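Local coordinates for CLIP-associating protein 2 (Mus musculus, PDB 3WOZ), which probably binds tubulin through HEAT-repeat TOG domains and contributes to the regulation of microtubule dynamics, at residues Leu112-Thr115 / Arg116-Pro120. Sequence-based numbering, arbitrary orientation.
Sequences LDIT and RESFP
Asp113 and Arg116 form a salt bridge along the last turns of helix 102-118, their side chains running side by side. Arg116 NH2 lies 2.6 Å from Asp113 OD1 and meets it from above the carboxylate plane, the two flat groups being turned 72° apart; NH1 adds a weak bond to the same oxygen. A bend at chi3 (51°) turns the guanidinium back along the helix, with Asp113 CA and Leu112 O over one of its faces. Gln109 NE2 also bonds OD1. A leucine in place of Arg116 would probably leave the Asp113 carboxylate without its countercharge, held on this oxygen by the uncharged Gln109 amide.

Backbone bonding changes as the helix runs out: Arg116 N keeps the i-to-i+4 bond to Leu112 O, whereas Ser118 N reaches back three residues to Thr115 O (3.0 Å). Ser118 OG donates to Ile114 O at 2.5 Å, from above the carbonyl plane. A water bridges Asp113 O and Glu117 OE1.

Thr115 O lies at the edge of the Phe119 ring, in the ring plane; Phe119 CD2 also packs 3.8 Å from Thr115 CG2. Around this HEAT-repeat helix end, Ile114 packs on helix 60-77, Phe119 on Leu85 of helix 85-96, and Arg116 on Tyr150 and Thr153 of helix 141-155.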
ATOM      1  N   LEU A 112       1.964  -3.569  -5.804  1.00 33.74           N
ATOM      2  CA  LEU A 112       1.591  -2.201  -5.446  1.00 33.86           C
ATOM      3  C   LEU A 112       1.027  -1.435  -6.638  1.00 34.23           C
ATOM      4  O   LEU A 112       0.043  -0.708  -6.493  1.00 34.09           O
ATOM      5  CB  LEU A 112       2.785  -1.429  -4.869  1.00 33.62           C
ATOM      6  CG  LEU A 112       3.213  -1.668  -3.421  1.00 33.53           C
ATOM      7  CD1 LEU A 112       4.577  -1.030  -3.177  1.00 32.96           C
ATOM      8  CD2 LEU A 112       2.169  -1.125  -2.428  1.00 33.66           C
ATOM      9  N   ASP A 113       1.657  -1.592  -7.806  1.00 34.49           N
ATOM     10  CA  ASP A 113       1.224  -0.896  -9.017  1.00 35.07           C
ATOM     11  C   ASP A 113      -0.170  -1.360  -9.437  1.00 35.29           C
ATOM     12  O   ASP A 113      -1.015  -0.545  -9.811  1.00 35.29           O
ATOM     13  CB  ASP A 113       2.217  -1.115 -10.171  1.00 35.45           C
ATOM     14  CG  ASP A 113       3.563  -0.443  -9.937  1.00 36.32           C
ATOM     15  OD1 ASP A 113       3.698   0.429  -9.046  1.00 36.57           O
ATOM     16  OD2 ASP A 113       4.505  -0.787 -10.670  1.00 39.10           O
ATOM     17  N   ILE A 114      -0.394  -2.671  -9.370  1.00 35.42           N
ATOM     18  CA  ILE A 114      -1.697  -3.269  -9.661  1.00 35.77           C
ATOM     19  C   ILE A 114      -2.752  -2.724  -8.692  1.00 35.80           C
ATOM     20  O   ILE A 114      -3.808  -2.265  -9.119  1.00 35.64           O
ATOM     21  CB  ILE A 114      -1.636  -4.826  -9.595  1.00 35.91           C
ATOM     22  CG1 ILE A 114      -0.644  -5.384 -10.624  1.00 36.05           C
ATOM     23  CG2 ILE A 114      -3.021  -5.452  -9.775  1.00 36.30           C
ATOM     24  CD1 ILE A 114      -0.937  -5.020 -12.057  1.00 37.47           C
ATOM     25  N   THR A 115      -2.447  -2.764  -7.396  1.00 35.93           N
ATOM     26  CA  THR A 115      -3.319  -2.201  -6.359  1.00 36.23           C
ATOM     27  C   THR A 115      -3.699  -0.763  -6.684  1.00 36.63           C
ATOM     28  O   THR A 115      -4.873  -0.413  -6.677  1.00 36.98           O
ATOM     29  CB  THR A 115      -2.644  -2.240  -4.968  1.00 35.77           C
ATOM     30  OG1 THR A 115      -2.281  -3.587  -4.661  1.00 36.44           O
ATOM     31  CG2 THR A 115      -3.586  -1.712  -3.873  1.00 35.79           C
ATOM     32  N   ARG A 116      -2.697   0.055  -6.985  1.00 37.34           N
ATOM     33  CA  ARG A 116      -2.892   1.486  -7.208  1.00 38.37           C
ATOM     34  C   ARG A 116      -3.851   1.797  -8.351  1.00 38.61           C
ATOM     35  O   ARG A 116      -4.578   2.791  -8.291  1.00 38.62           O
ATOM     36  CB  ARG A 116      -1.546   2.164  -7.451  1.00 38.44           C
ATOM     37  CG  ARG A 116      -1.475   3.630  -7.035  1.00 39.94           C
ATOM     38  CD  ARG A 116      -0.009   4.048  -6.854  1.00 41.57           C
ATOM     39  NE  ARG A 116       0.766   3.683  -8.036  1.00 45.18           N
ATOM     40  CZ  ARG A 116       1.805   2.854  -8.060  1.00 45.35           C
ATOM     41  NH1 ARG A 116       2.271   2.278  -6.951  1.00 43.76           N
ATOM     42  NH2 ARG A 116       2.394   2.617  -9.217  1.00 47.37           N
ATOM     43  N   GLU A 117      -3.856   0.944  -9.376  1.00 38.85           N
ATOM     44  CA  GLU A 117      -4.723   1.149 -10.535  1.00 39.49           C
ATOM     45  C   GLU A 117      -6.043   0.381 -10.447  1.00 39.25           C
ATOM     46  O   GLU A 117      -6.877   0.488 -11.343  1.00 39.49           O
ATOM     47  CB  GLU A 117      -3.983   0.808 -11.847  1.00 39.78           C
ATOM     48  CG  GLU A 117      -3.729  -0.684 -12.076  1.00 41.35           C
ATOM     49  CD  GLU A 117      -2.858  -0.968 -13.301  1.00 43.85           C
ATOM     50  OE1 GLU A 117      -2.091  -0.080 -13.728  1.00 44.80           O
ATOM     51  OE2 GLU A 117      -2.932  -2.094 -13.835  1.00 44.81           O
ATOM     52  N   SER A 118      -6.238  -0.379  -9.371  1.00 38.97           N
ATOM     53  CA  SER A 118      -7.413  -1.252  -9.263  1.00 38.92           C
ATOM     54  C   SER A 118      -8.496  -0.786  -8.271  1.00 38.77           C
ATOM     55  O   SER A 118      -9.567  -1.377  -8.207  1.00 38.64           O
ATOM     56  CB  SER A 118      -6.985  -2.681  -8.916  1.00 38.77           C
ATOM     57  OG  SER A 118      -6.040  -3.179  -9.850  1.00 38.69           O
ATOM     58  N   PHE A 119      -8.219   0.266  -7.509  1.00 38.86           N
ATOM     59  CA  PHE A 119      -9.120   0.675  -6.424  1.00 38.84           C
ATOM     60  C   PHE A 119      -9.397   2.170  -6.470  1.00 38.88           C
ATOM     61  O   PHE A 119      -8.568   2.918  -6.974  1.00 39.02           O
ATOM     62  CB  PHE A 119      -8.517   0.297  -5.065  1.00 38.37           C
ATOM     63  CG  PHE A 119      -8.427  -1.182  -4.829  1.00 38.38           C
ATOM     64  CD1 PHE A 119      -9.532  -1.895  -4.363  1.00 37.96           C
ATOM     65  CD2 PHE A 119      -7.235  -1.867  -5.058  1.00 37.71           C
ATOM     66  CE1 PHE A 119      -9.451  -3.265  -4.136  1.00 37.19           C
ATOM     67  CE2 PHE A 119      -7.146  -3.238  -4.838  1.00 36.86           C
ATOM     68  CZ  PHE A 119      -8.254  -3.939  -4.375  1.00 37.37           C
ATOM     69  N   PRO A 120     -10.553   2.616  -5.926  1.00 39.22           N
ATOM     70  CA  PRO A 120     -10.826   4.061  -5.919  1.00 39.42           C
ATOM     71  C   PRO A 120      -9.710   4.842  -5.235  1.00 39.45           C
ATOM     72  O   PRO A 120      -9.167   4.386  -4.231  1.00 39.40           O
ATOM     73  CB  PRO A 120     -12.132   4.179  -5.121  1.00 39.32           C
ATOM     74  CG  PRO A 120     -12.770   2.833  -5.226  1.00 39.62           C
ATOM     75  CD  PRO A 120     -11.637   1.846  -5.288  1.00 39.04           C
TER
HETATM   76  O   HOH W   1      -0.162   1.444 -11.690  1.00 48.03           O